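Long-range contacts in alpha-glucosidase (PDB 5HQA), which hydrolyses alpha-glucosides as a calcium-containing glycoside hydrolase of family 97 that is activated by chloride: residues A1-P6 with N81-T86; T141-P146 with T173-D178; K236-V241 with S557-G562. All blocks are in the same frame, centred on the assembly; numbering follows the deposited sequence.

Interaction 1 (A1-P6 with N81-T86); sequences ATVQSP and NEVTVT. With FMT (formic acid), chain I.
The one flat group carrying this contact is the amide of Asn81, which receives the backbone oxygen of Gln4 almost in its own plane (10° out of it). Asn81 ND2 donates to Gln4 O over 2.8 Å in a fairly straight bond, though the nitrogen is tilted from the plane of the acceptor's carbonyl. Beyond this bond Pro6 approaches the same amide, its CD lying 4.4 Å from Asn81 ND2. With CG beside its own backbone N (chi1 -67°), Asn81 reaches across to the end of the facing strand. Replacing Asn81 by alanine would remove the amide, and Gln4 O would probably lose its donor from this strand. Further along, the contact is aliphatic. Val3 CG2 lies 3.8 Å from Asn81 CB, the two side chains running past each other in opposite directions. Val83 CG1 lies against Val3 CB at 3.6 Å, the two side chains crossing at a slant, and Ala1 CB approaches Val85 CG2 more loosely at 4.3 Å. The two strands run antiparallel in different sheets of the N-terminal domain, packed through side chains. Strand 2-4 finds its backbone partner in strand 10-15, whereas strand 75-89 lies between strands 53-67 and 95-104, where Glu82 forms a salt bridge with Arg100.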
ATOM      1  N   ALA A   1     -16.658 -21.057  22.114  1.00 17.54           N
ATOM      2  CA  ALA A   1     -16.790 -19.617  22.316  1.00 18.67           C
ATOM      3  C   ALA A   1     -17.219 -18.977  21.010  1.00 20.18           C
ATOM      4  O   ALA A   1     -16.796 -19.421  19.941  1.00 18.77           O
ATOM      5  CB  ALA A   1     -15.478 -19.016  22.796  1.00 18.46           C
ATOM      6  N   THR A   2     -18.055 -17.938  21.092  1.00 17.48           N
ATOM      7  CA  THR A   2     -18.573 -17.258  19.913  1.00 16.63           C
ATOM      8  C   THR A   2     -18.477 -15.754  20.103  1.00 18.93           C
ATOM      9  O   THR A   2     -18.771 -15.240  21.188  1.00 18.66           O
ATOM     10  CB  THR A   2     -20.039 -17.635  19.635  1.00 21.06           C
ATOM     11  OG1 THR A   2     -20.135 -19.037  19.383  1.00 24.75           O
ATOM     12  CG2 THR A   2     -20.576 -16.878  18.419  1.00 20.75           C
ATOM     13  N   VAL A   3     -18.067 -15.050  19.046  1.00 15.61           N
ATOM     14  CA  VAL A   3     -18.161 -13.597  18.995  1.00 15.33           C
ATOM     15  C   VAL A   3     -18.744 -13.241  17.635  1.00 17.26           C
ATOM     16  O   VAL A   3     -18.509 -13.941  16.645  1.00 15.89           O
ATOM     17  CB  VAL A   3     -16.787 -12.914  19.233  1.00 16.61           C
ATOM     18  CG1 VAL A   3     -15.796 -13.231  18.100  1.00 13.39           C
ATOM     19  CG2 VAL A   3     -16.943 -11.398  19.436  1.00 16.32           C
ATOM     20  N   GLN A   4     -19.542 -12.172  17.596  1.00 15.78           N
ATOM     21  CA  GLN A   4     -20.222 -11.754  16.377  1.00 15.52           C
ATOM     22  C   GLN A   4     -19.954 -10.282  16.105  1.00 17.23           C
ATOM     23  O   GLN A   4     -19.678  -9.500  17.019  1.00 16.57           O
ATOM     24  CB  GLN A   4     -21.739 -11.974  16.470  1.00 17.64           C
ATOM     25  CG  GLN A   4     -22.147 -13.337  16.988  1.00 20.27           C
ATOM     26  CD  GLN A   4     -23.660 -13.483  17.089  1.00 18.90           C
ATOM     27  OE1 GLN A   4     -24.405 -12.536  16.821  1.00 18.53           O
ATOM     28  NE2 GLN A   4     -24.116 -14.671  17.480  1.00 19.33           N
ATOM     29  N   SER A   5     -20.066  -9.902  14.834  1.00 13.08           N
ATOM     30  CA  SER A   5     -19.987  -8.493  14.496  1.00 13.10           C
ATOM     31  C   SER A   5     -21.143  -7.743  15.155  1.00 15.37           C
ATOM     32  O   SER A   5     -22.134  -8.352  15.567  1.00 15.40           O
ATOM     33  CB  SER A   5     -20.028  -8.303  12.978  1.00 12.82           C
ATOM     34  OG  SER A   5     -21.193  -8.906  12.441  1.00 14.32           O
ATOM     35  N   PRO A   6     -21.035  -6.418  15.275  1.00 15.32           N
ATOM     36  CA  PRO A   6     -22.164  -5.651  15.820  1.00 17.83           C
ATOM     37  C   PRO A   6     -23.485  -5.921  15.115  1.00 20.26           C
ATOM     38  O   PRO A   6     -24.516  -6.039  15.788  1.00 21.54           O
ATOM     39  CB  PRO A   6     -21.700  -4.201  15.643  1.00 18.47           C
ATOM     40  CG  PRO A   6     -20.204  -4.296  15.761  1.00 17.25           C
ATOM     41  CD  PRO A   6     -19.846  -5.573  15.056  1.00 15.97           C
ATOM     42  N   ASN A  81     -17.145  -6.068  18.409  1.00 13.55           N
ATOM     43  CA  ASN A  81     -17.187  -6.908  19.593  1.00 13.79           C
ATOM     44  C   ASN A  81     -15.875  -7.671  19.688  1.00 14.71           C
ATOM     45  O   ASN A  81     -15.242  -7.979  18.679  1.00 14.79           O
ATOM     46  CB  ASN A  81     -18.366  -7.876  19.551  1.00 13.98           C
ATOM     47  CG  ASN A  81     -19.693  -7.168  19.652  1.00 18.67           C
ATOM     48  OD1 ASN A  81     -19.837  -6.206  20.413  1.00 15.57           O
ATOM     49  ND2 ASN A  81     -20.675  -7.625  18.881  1.00 15.46           N
ATOM     50  N   GLU A  82     -15.468  -7.964  20.915  1.00 14.40           N
ATOM     51  CA  GLU A  82     -14.150  -8.509  21.188  1.00 14.08           C
ATOM     52  C   GLU A  82     -14.291  -9.685  22.139  1.00 14.73           C
ATOM     53  O   GLU A  82     -15.111  -9.646  23.060  1.00 14.76           O
ATOM     54  CB  GLU A  82     -13.263  -7.426  21.796  1.00 15.71           C
ATOM     55  CG  GLU A  82     -11.810  -7.786  22.037  1.00 19.60           C
ATOM     56  CD  GLU A  82     -11.002  -6.550  22.424  1.00 27.46           C
ATOM     57  OE1 GLU A  82     -11.454  -5.423  22.122  1.00 31.01           O
ATOM     58  OE2 GLU A  82      -9.932  -6.689  23.039  1.00 32.38           O
ATOM     59  N   VAL A  83     -13.518 -10.740  21.909  1.00 13.93           N
ATOM     60  CA  VAL A  83     -13.423 -11.822  22.882  1.00 14.99           C
ATOM     61  C   VAL A  83     -11.971 -12.258  22.975  1.00 17.23           C
ATOM     62  O   VAL A  83     -11.281 -12.393  21.959  1.00 17.13           O
ATOM     63  CB  VAL A  83     -14.343 -13.016  22.542  1.00 14.71           C
ATOM     64  CG1 VAL A  83     -13.887 -13.732  21.270  1.00 13.00           C
ATOM     65  CG2 VAL A  83     -14.416 -13.996  23.746  1.00 14.20           C
ATOM     66  N   THR A  84     -11.498 -12.450  24.203  1.00 13.92           N
ATOM     67  CA  THR A  84     -10.193 -13.041  24.451  1.00 14.22           C
ATOM     68  C   THR A  84     -10.424 -14.458  24.953  1.00 15.25           C
ATOM     69  O   THR A  84     -11.098 -14.659  25.972  1.00 14.31           O
ATOM     70  CB  THR A  84      -9.394 -12.217  25.455  1.00 15.27           C
ATOM     71  OG1 THR A  84      -9.278 -10.874  24.969  1.00 18.87           O
ATOM     72  CG2 THR A  84      -8.004 -12.809  25.626  1.00 15.45           C
ATOM     73  N   VAL A  85      -9.896 -15.435  24.219  1.00 13.45           N
ATOM     74  CA  VAL A  85     -10.071 -16.850  24.525  1.00 13.93           C
ATOM     75  C   VAL A  85      -8.752 -17.367  25.070  1.00 14.63           C
ATOM     76  O   VAL A  85      -7.721 -17.255  24.402  1.00 14.07           O
ATOM     77  CB  VAL A  85     -10.497 -17.643  23.280  1.00 13.65           C
ATOM     78  CG1 VAL A  85     -10.756 -19.087  23.650  1.00 14.02           C
ATOM     79  CG2 VAL A  85     -11.728 -17.007  22.647  1.00 13.58           C
ATOM     80  N   THR A  86      -8.773 -17.919  26.280  1.00 14.24           N
ATOM     81  CA  THR A  86      -7.561 -18.431  26.904  1.00 16.10           C
ATOM     82  C   THR A  86      -7.531 -19.946  26.770  1.00 17.17           C
ATOM     83  O   THR A  86      -8.518 -20.618  27.090  1.00 15.36           O
ATOM     84  CB  THR A  86      -7.479 -18.026  28.376  1.00 19.37           C
ATOM     85  OG1 THR A  86      -7.399 -16.602  28.460  1.00 19.51           O
ATOM     86  CG2 THR A  86      -6.242 -18.625  29.024  1.00 19.26           C
TER
HETATM   87  C   FMT I 708      -9.120  -8.863  28.211  1.00 42.11           C
HETATM   88  O1  FMT I 708      -8.234  -9.702  28.038  1.00 41.82           O
HETATM   89  O2  FMT I 708      -8.930  -7.644  28.170  1.00 40.46           O

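Interaction 2 (T141-P146 with T173-D178); sequences TAWWIP and TFKNQD
Three backbone hydrogen bonds join strand 141-144 to the antiparallel strand of Thr173, Phe174 and Lys175. Thr141 and Lys175 bind each other reciprocally: Thr141 N donates to Lys175 O at 2.9 Å, and Lys175 N to Thr141 O at 2.8 Å. Two residues on, Trp143 N reaches Thr173 O at 3.1 Å in a practically straight bond (178°), but the return bond is replaced by a water, which donates to Trp143 O and accepts from Thr173 N. The strands thus begin to part at this end. Between these points Ala142 and Phe174 form a non-hydrogen-bonded pair whose CB atoms touch at 3.8 Å on one face of the sheet. On the other face the indole of Trp143 leans across to the neighbouring strand. Its CG points opposite the carbonyl carbon (chi1 -52°), and the six-membered ring then crosses the extended chain of Lys175, CH2 lying 3.6 Å from Lys175 CG. Thr141 CG2 sits over one face of this indole, 3.9 Å above its plane and displaced toward the rim. The pairing is part of an antiparallel sheet in the beta-sandwich domain expected of the galactose-mutarotase clan; Trp143 also packs on Val564, next to Gly565 of the magnesium site, and its side chain comes within about 7 Å of the ion.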
ATOM      1  N   THR A 141     -12.957 -18.065  -6.790  1.00 11.07           N
ATOM      2  CA  THR A 141     -12.066 -17.401  -7.738  1.00 10.59           C
ATOM      3  C   THR A 141     -11.163 -16.449  -6.974  1.00 12.80           C
ATOM      4  O   THR A 141     -11.644 -15.683  -6.134  1.00 12.67           O
ATOM      5  CB  THR A 141     -12.859 -16.612  -8.782  1.00 13.06           C
ATOM      6  OG1 THR A 141     -13.719 -17.496  -9.513  1.00 14.53           O
ATOM      7  CG2 THR A 141     -11.923 -15.877  -9.744  1.00 13.30           C
ATOM      8  N   ALA A 142      -9.867 -16.469  -7.289  1.00 10.37           N
ATOM      9  CA  ALA A 142      -8.882 -15.657  -6.587  1.00 10.00           C
ATOM     10  C   ALA A 142      -8.116 -14.756  -7.556  1.00 11.66           C
ATOM     11  O   ALA A 142      -7.907 -15.101  -8.725  1.00 11.45           O
ATOM     12  CB  ALA A 142      -7.888 -16.540  -5.815  1.00  8.43           C
ATOM     13  N   TRP A 143      -7.682 -13.599  -7.045  1.00  9.40           N
ATOM     14  CA  TRP A 143      -6.857 -12.652  -7.790  1.00  9.11           C
ATOM     15  C   TRP A 143      -5.612 -12.389  -6.954  1.00 11.36           C
ATOM     16  O   TRP A 143      -5.707 -11.754  -5.901  1.00 14.07           O
ATOM     17  CB  TRP A 143      -7.619 -11.354  -8.051  1.00  9.61           C
ATOM     18  CG  TRP A 143      -8.968 -11.556  -8.689  1.00 12.00           C
ATOM     19  CD1 TRP A 143      -9.231 -11.662 -10.020  1.00 11.97           C
ATOM     20  CD2 TRP A 143     -10.239 -11.656  -8.019  1.00 12.83           C
ATOM     21  NE1 TRP A 143     -10.585 -11.817 -10.224  1.00 16.58           N
ATOM     22  CE2 TRP A 143     -11.224 -11.811  -9.011  1.00 14.40           C
ATOM     23  CE3 TRP A 143     -10.636 -11.608  -6.677  1.00 13.30           C
ATOM     24  CZ2 TRP A 143     -12.581 -11.932  -8.706  1.00 13.03           C
ATOM     25  CZ3 TRP A 143     -11.981 -11.723  -6.378  1.00 13.37           C
ATOM     26  CH2 TRP A 143     -12.936 -11.884  -7.389  1.00 13.03           C
ATOM     27  N   TRP A 144      -4.447 -12.862  -7.403  1.00  9.93           N
ATOM     28  CA  TRP A 144      -3.331 -12.984  -6.467  1.00  8.68           C
ATOM     29  C   TRP A 144      -1.983 -12.808  -7.162  1.00  9.69           C
ATOM     30  O   TRP A 144      -1.862 -12.957  -8.383  1.00  9.08           O
ATOM     31  CB  TRP A 144      -3.376 -14.351  -5.766  1.00  8.53           C
ATOM     32  CG  TRP A 144      -3.400 -15.510  -6.732  1.00  8.87           C
ATOM     33  CD1 TRP A 144      -4.504 -16.073  -7.318  1.00  9.69           C
ATOM     34  CD2 TRP A 144      -2.269 -16.252  -7.216  1.00  9.86           C
ATOM     35  NE1 TRP A 144      -4.129 -17.119  -8.132  1.00 10.00           N
ATOM     36  CE2 TRP A 144      -2.765 -17.252  -8.085  1.00 11.85           C
ATOM     37  CE3 TRP A 144      -0.888 -16.167  -7.000  1.00 10.68           C
ATOM     38  CZ2 TRP A 144      -1.925 -18.162  -8.736  1.00 11.45           C
ATOM     39  CZ3 TRP A 144      -0.052 -17.072  -7.645  1.00 11.07           C
ATOM     40  CH2 TRP A 144      -0.573 -18.058  -8.501  1.00 12.94           C
ATOM     41  N   ILE A 145      -0.961 -12.503  -6.357  1.00  9.13           N
ATOM     42  CA  ILE A 145       0.425 -12.522  -6.827  1.00  7.93           C
ATOM     43  C   ILE A 145       1.208 -13.575  -6.051  1.00  9.84           C
ATOM     44  O   ILE A 145       0.924 -13.834  -4.870  1.00 10.60           O
ATOM     45  CB  ILE A 145       1.109 -11.146  -6.712  1.00  8.21           C
ATOM     46  CG1 ILE A 145       1.036 -10.600  -5.273  1.00 10.44           C
ATOM     47  CG2 ILE A 145       0.536 -10.165  -7.752  1.00  8.56           C
ATOM     48  CD1 ILE A 145       2.177  -9.629  -4.927  1.00 13.02           C
ATOM     49  N   PRO A 146       2.201 -14.200  -6.673  1.00 10.44           N
ATOM     50  CA  PRO A 146       2.966 -15.237  -5.978  1.00  9.87           C
ATOM     51  C   PRO A 146       3.871 -14.631  -4.923  1.00 11.25           C
ATOM     52  O   PRO A 146       4.366 -13.508  -5.061  1.00 11.54           O
ATOM     53  CB  PRO A 146       3.789 -15.875  -7.102  1.00 11.38           C
ATOM     54  CG  PRO A 146       4.018 -14.703  -8.057  1.00 11.15           C
ATOM     55  CD  PRO A 146       2.698 -13.962  -8.044  1.00  9.90           C
ATOM     56  N   THR A 173      -7.079 -11.722  -2.013  1.00 10.03           N
ATOM     57  CA  THR A 173      -8.495 -11.450  -2.236  1.00  8.70           C
ATOM     58  C   THR A 173      -9.117 -12.503  -3.142  1.00 10.75           C
ATOM     59  O   THR A 173      -8.541 -12.878  -4.167  1.00 10.16           O
ATOM     60  CB  THR A 173      -8.664 -10.061  -2.856  1.00  8.27           C
ATOM     61  OG1 THR A 173      -8.147  -9.089  -1.942  1.00 10.09           O
ATOM     62  CG2 THR A 173     -10.134  -9.759  -3.150  1.00  8.73           C
ATOM     63  N   PHE A 174     -10.308 -12.965  -2.775  1.00 10.58           N
ATOM     64  CA  PHE A 174     -11.007 -13.949  -3.586  1.00  8.67           C
ATOM     65  C   PHE A 174     -12.505 -13.805  -3.340  1.00 12.81           C
ATOM     66  O   PHE A 174     -12.942 -13.071  -2.449  1.00 11.81           O
ATOM     67  CB  PHE A 174     -10.502 -15.370  -3.274  1.00  8.58           C
ATOM     68  CG  PHE A 174     -10.648 -15.761  -1.820  1.00 12.35           C
ATOM     69  CD1 PHE A 174      -9.647 -15.457  -0.901  1.00 14.97           C
ATOM     70  CD2 PHE A 174     -11.781 -16.430  -1.381  1.00 13.54           C
ATOM     71  CE1 PHE A 174      -9.784 -15.819   0.435  1.00 15.77           C
ATOM     72  CE2 PHE A 174     -11.924 -16.789  -0.054  1.00 15.42           C
ATOM     73  CZ  PHE A 174     -10.929 -16.485   0.849  1.00 13.35           C
ATOM     74  N   LYS A 175     -13.302 -14.493  -4.156  1.00 11.69           N
ATOM     75  CA  LYS A 175     -14.740 -14.544  -3.930  1.00 12.85           C
ATOM     76  C   LYS A 175     -15.195 -15.992  -3.988  1.00 14.36           C
ATOM     77  O   LYS A 175     -14.617 -16.812  -4.706  1.00 13.08           O
ATOM     78  CB  LYS A 175     -15.528 -13.708  -4.954  1.00 12.50           C
ATOM     79  CG  LYS A 175     -15.441 -14.218  -6.369  1.00 16.32           C
ATOM     80  CD  LYS A 175     -16.402 -13.461  -7.288  1.00 19.62           C
ATOM     81  CE  LYS A 175     -16.298 -13.985  -8.714  1.00 24.84           C
ATOM     82  NZ  LYS A 175     -17.194 -13.251  -9.656  1.00 28.49           N
ATOM     83  N   ASN A 176     -16.228 -16.314  -3.214  1.00 13.92           N
ATOM     84  CA  ASN A 176     -16.774 -17.657  -3.309  1.00 12.79           C
ATOM     85  C   ASN A 176     -17.937 -17.647  -4.300  1.00 16.53           C
ATOM     86  O   ASN A 176     -18.283 -16.616  -4.886  1.00 17.28           O
ATOM     87  CB  ASN A 176     -17.138 -18.211  -1.921  1.00 15.80           C
ATOM     88  CG  ASN A 176     -18.331 -17.517  -1.267  1.00 19.59           C
ATOM     89  OD1 ASN A 176     -19.133 -16.853  -1.919  1.00 18.87           O
ATOM     90  ND2 ASN A 176     -18.462 -17.707   0.050  1.00 18.52           N
ATOM     91  N   GLN A 177     -18.533 -18.818  -4.520  1.00 18.53           N
ATOM     92  CA  GLN A 177     -19.535 -18.919  -5.570  1.00 23.09           C
ATOM     93  C   GLN A 177     -20.799 -18.138  -5.235  1.00 24.04           C
ATOM     94  O   GLN A 177     -21.508 -17.718  -6.155  1.00 25.87           O
ATOM     95  CB  GLN A 177     -19.874 -20.380  -5.839  1.00 29.88           C
ATOM     96  CG  GLN A 177     -20.452 -20.604  -7.226  1.00 41.46           C
ATOM     97  CD  GLN A 177     -20.784 -22.058  -7.486  1.00 53.09           C
ATOM     98  OE1 GLN A 177     -21.361 -22.739  -6.628  1.00 56.58           O
ATOM     99  NE2 GLN A 177     -20.404 -22.553  -8.666  1.00 55.12           N
ATOM    100  N   ASP A 178     -21.081 -17.923  -3.946  1.00 22.19           N
ATOM    101  CA  ASP A 178     -22.159 -17.035  -3.516  1.00 22.82           C
ATOM    102  C   ASP A 178     -21.907 -15.572  -3.869  1.00 22.16           C
ATOM    103  O   ASP A 178     -22.814 -14.749  -3.696  1.00 24.17           O
ATOM    104  CB  ASP A 178     -22.367 -17.134  -1.997  1.00 25.73           C
ATOM    105  CG  ASP A 178     -22.954 -18.467  -1.564  1.00 35.91           C
ATOM    106  OD1 ASP A 178     -23.614 -19.128  -2.394  1.00 40.79           O
ATOM    107  OD2 ASP A 178     -22.759 -18.856  -0.390  1.00 37.31           O
TER
HETATM  108  O   HOH W   1      -4.753 -10.801  -3.689  1.00 17.05           O

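Interaction 3 (K236-V241 with S557-G562); sequences KAVDLV and SIALDG
Apolar packing dominates where Val238 and Val241, on the short helix 237-241, close over Ala559 of the strand. Ala559 CB is held between Val241 CG1 at 3.6 Å and Val238 CG1 at 3.8 Å. Val238 also covers the backbone as the strand turns its corner: its CB lies 3.6 Å from Ala559 O, and a chi1 of -66° brings CG1 over the bend, 3.5 Å from Asp561 C. Ala237 CB adds a looser approach to Gly562 O. Gly562 adopts backbone angles at which a CB would jam against the preceding carbonyl oxygen, which accounts for a glycine at this corner. Polar contact across the interface runs through a water, which accepts from Val238 N at 3.1 Å and donates to Gly562 O at 2.8 Å. Within each segment a carboxylate steadies the local chain. Asp239 OD2 takes the N-H of Lys236 at the start of the helix, and Asp561 OD2 takes that of Gly562 at 2.7 Å, both nitrogens coming from above the carboxylate plane. Asn242, just past the helix, also accepts from the backbone N of Ala559 through OD1. The contact is plain packing between domains, setting a helix of the N-terminal region against strand 554-563, an outermost strand of the C-terminal sheet; its neighbour, strand 567-574, brings Phe570 onto both Val241 and Ala559, and Phe480 packs on Ala237 and Val241.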
ATOM      1  N   LYS A 236     -20.102  -7.366  -1.383  1.00 15.45           N
ATOM      2  CA  LYS A 236     -19.684  -6.714  -2.614  1.00 15.73           C
ATOM      3  C   LYS A 236     -18.188  -6.444  -2.567  1.00 14.86           C
ATOM      4  O   LYS A 236     -17.614  -6.233  -1.495  1.00 14.38           O
ATOM      5  CB  LYS A 236     -20.411  -5.377  -2.826  1.00 19.00           C
ATOM      6  CG  LYS A 236     -21.901  -5.452  -2.914  1.00 22.79           C
ATOM      7  CD  LYS A 236     -22.480  -4.041  -2.916  1.00 29.77           C
ATOM      8  CE  LYS A 236     -23.991  -4.064  -3.111  1.00 38.67           C
ATOM      9  NZ  LYS A 236     -24.369  -4.800  -4.353  0.29 38.15           N
ATOM     10  N   ALA A 237     -17.567  -6.409  -3.748  1.00 11.37           N
ATOM     11  CA  ALA A 237     -16.148  -6.080  -3.810  1.00 11.41           C
ATOM     12  C   ALA A 237     -15.849  -4.747  -3.120  1.00 12.31           C
ATOM     13  O   ALA A 237     -14.880  -4.641  -2.359  1.00 13.46           O
ATOM     14  CB  ALA A 237     -15.688  -6.060  -5.265  1.00 11.07           C
ATOM     15  N   VAL A 238     -16.687  -3.725  -3.341  1.00 11.76           N
ATOM     16  CA  VAL A 238     -16.394  -2.430  -2.726  1.00 12.21           C
ATOM     17  C   VAL A 238     -16.534  -2.462  -1.209  1.00 13.17           C
ATOM     18  O   VAL A 238     -16.020  -1.562  -0.530  1.00 13.78           O
ATOM     19  CB  VAL A 238     -17.267  -1.290  -3.294  1.00 11.70           C
ATOM     20  CG1 VAL A 238     -16.931  -1.046  -4.763  1.00 11.93           C
ATOM     21  CG2 VAL A 238     -18.753  -1.579  -3.102  1.00 12.52           C
ATOM     22  N   ASP A 239     -17.218  -3.466  -0.645  1.00 11.54           N
ATOM     23  CA  ASP A 239     -17.267  -3.553   0.812  1.00 12.76           C
ATOM     24  C   ASP A 239     -15.894  -3.853   1.395  1.00 14.68           C
ATOM     25  O   ASP A 239     -15.613  -3.475   2.536  1.00 16.58           O
ATOM     26  CB  ASP A 239     -18.270  -4.615   1.264  1.00 14.16           C
ATOM     27  CG  ASP A 239     -19.702  -4.256   0.910  1.00 22.25           C
ATOM     28  OD1 ASP A 239     -20.002  -3.052   0.741  1.00 21.21           O
ATOM     29  OD2 ASP A 239     -20.531  -5.184   0.804  1.00 23.66           O
ATOM     30  N   LEU A 240     -15.032  -4.535   0.636  1.00 11.75           N
ATOM     31  CA  LEU A 240     -13.646  -4.691   1.066  1.00 10.97           C
ATOM     32  C   LEU A 240     -12.939  -3.346   1.084  1.00 12.93           C
ATOM     33  O   LEU A 240     -12.189  -3.037   2.017  1.00 13.36           O
ATOM     34  CB  LEU A 240     -12.898  -5.646   0.130  1.00 13.53           C
ATOM     35  CG  LEU A 240     -13.453  -7.052  -0.092  1.00 16.99           C
ATOM     36  CD1 LEU A 240     -12.540  -7.820  -1.044  1.00 14.43           C
ATOM     37  CD2 LEU A 240     -13.581  -7.766   1.223  1.00 16.89           C
ATOM     38  N   VAL A 241     -13.155  -2.546   0.042  1.00 11.28           N
ATOM     39  CA  VAL A 241     -12.444  -1.281  -0.098  1.00 11.74           C
ATOM     40  C   VAL A 241     -12.831  -0.314   1.019  1.00 14.20           C
ATOM     41  O   VAL A 241     -11.968   0.336   1.624  1.00 14.83           O
ATOM     42  CB  VAL A 241     -12.720  -0.688  -1.492  1.00 11.18           C
ATOM     43  CG1 VAL A 241     -12.159   0.706  -1.586  1.00 11.38           C
ATOM     44  CG2 VAL A 241     -12.131  -1.591  -2.582  1.00 10.13           C
ATOM     45  N   SER A 557     -13.994   9.184   1.797  1.00 14.05           N
ATOM     46  CA  SER A 557     -13.800   8.417   0.570  1.00 13.77           C
ATOM     47  C   SER A 557     -14.875   7.341   0.505  1.00 15.88           C
ATOM     48  O   SER A 557     -15.264   6.785   1.542  1.00 14.15           O
ATOM     49  CB  SER A 557     -12.415   7.747   0.514  1.00 12.56           C
ATOM     50  OG  SER A 557     -11.369   8.694   0.423  1.00 12.21           O
ATOM     51  N   ILE A 558     -15.363   7.052  -0.707  1.00 13.26           N
ATOM     52  CA  ILE A 558     -16.369   6.009  -0.927  1.00 14.38           C
ATOM     53  C   ILE A 558     -16.083   5.334  -2.258  1.00 14.16           C
ATOM     54  O   ILE A 558     -16.161   5.984  -3.308  1.00 13.95           O
ATOM     55  CB  ILE A 558     -17.810   6.553  -0.962  1.00 18.65           C
ATOM     56  CG1 ILE A 558     -18.058   7.558   0.162  1.00 27.52           C
ATOM     57  CG2 ILE A 558     -18.801   5.387  -0.898  1.00 17.85           C
ATOM     58  CD1 ILE A 558     -19.271   8.440  -0.066  1.00 34.72           C
ATOM     59  N   ALA A 559     -15.799   4.036  -2.230  1.00 12.05           N
ATOM     60  CA  ALA A 559     -15.822   3.250  -3.460  1.00 12.35           C
ATOM     61  C   ALA A 559     -17.285   2.993  -3.803  1.00 13.89           C
ATOM     62  O   ALA A 559     -17.981   2.273  -3.077  1.00 13.05           O
ATOM     63  CB  ALA A 559     -15.039   1.949  -3.298  1.00 10.85           C
ATOM     64  N   LEU A 560     -17.762   3.614  -4.888  1.00 12.32           N
ATOM     65  CA  LEU A 560     -19.184   3.582  -5.220  1.00 13.68           C
ATOM     66  C   LEU A 560     -19.595   2.285  -5.899  1.00 15.90           C
ATOM     67  O   LEU A 560     -20.726   1.826  -5.716  1.00 16.12           O
ATOM     68  CB  LEU A 560     -19.537   4.749  -6.136  1.00 12.90           C
ATOM     69  CG  LEU A 560     -19.332   6.146  -5.559  1.00 16.23           C
ATOM     70  CD1 LEU A 560     -19.582   7.194  -6.627  1.00 15.62           C
ATOM     71  CD2 LEU A 560     -20.265   6.344  -4.389  1.00 15.64           C
ATOM     72  N   ASP A 561     -18.712   1.703  -6.699  1.00 13.97           N
ATOM     73  CA  ASP A 561     -19.049   0.533  -7.496  1.00 14.88           C
ATOM     74  C   ASP A 561     -17.741  -0.057  -8.004  1.00 15.35           C
ATOM     75  O   ASP A 561     -16.703   0.610  -7.992  1.00 12.97           O
ATOM     76  CB  ASP A 561     -19.980   0.911  -8.652  1.00 13.97           C
ATOM     77  CG  ASP A 561     -20.622  -0.293  -9.309  1.00 19.94           C
ATOM     78  OD1 ASP A 561     -21.262  -0.094 -10.364  1.00 22.31           O
ATOM     79  OD2 ASP A 561     -20.486  -1.431  -8.785  1.00 18.50           O
ATOM     80  N   GLY A 562     -17.792  -1.311  -8.429  1.00 12.72           N
ATOM     81  CA  GLY A 562     -16.594  -1.933  -8.955  1.00 10.81           C
ATOM     82  C   GLY A 562     -16.693  -3.437  -8.927  1.00 11.37           C
ATOM     83  O   GLY A 562     -17.604  -4.024  -8.338  1.00 13.60           O
TER
HETATM   84  O   HOH W   2     -18.629  -3.925  -5.732  1.00 13.24           O

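Overall arrangement
From the N terminus the three contacts follow one another in series. Interaction 1 closes an all-beta loop of 74 residues and lays the first strand of one N-terminal sheet over strand 75-89 of the other. Interaction 2 lies within that second sheet, joining neighbouring strands across a shorter loop; the two contacts have centres about 27 Å apart and do not touch. Interaction 3 closes by far the longest loop, 315 residues that include the parallel strands of the catalytic barrel, and ties the helix 237-241 of the N-terminal region to the C-terminal sheet. It adjoins interaction 2, where Thr173 CG2 packs 3.7 Å from Leu240 CD1.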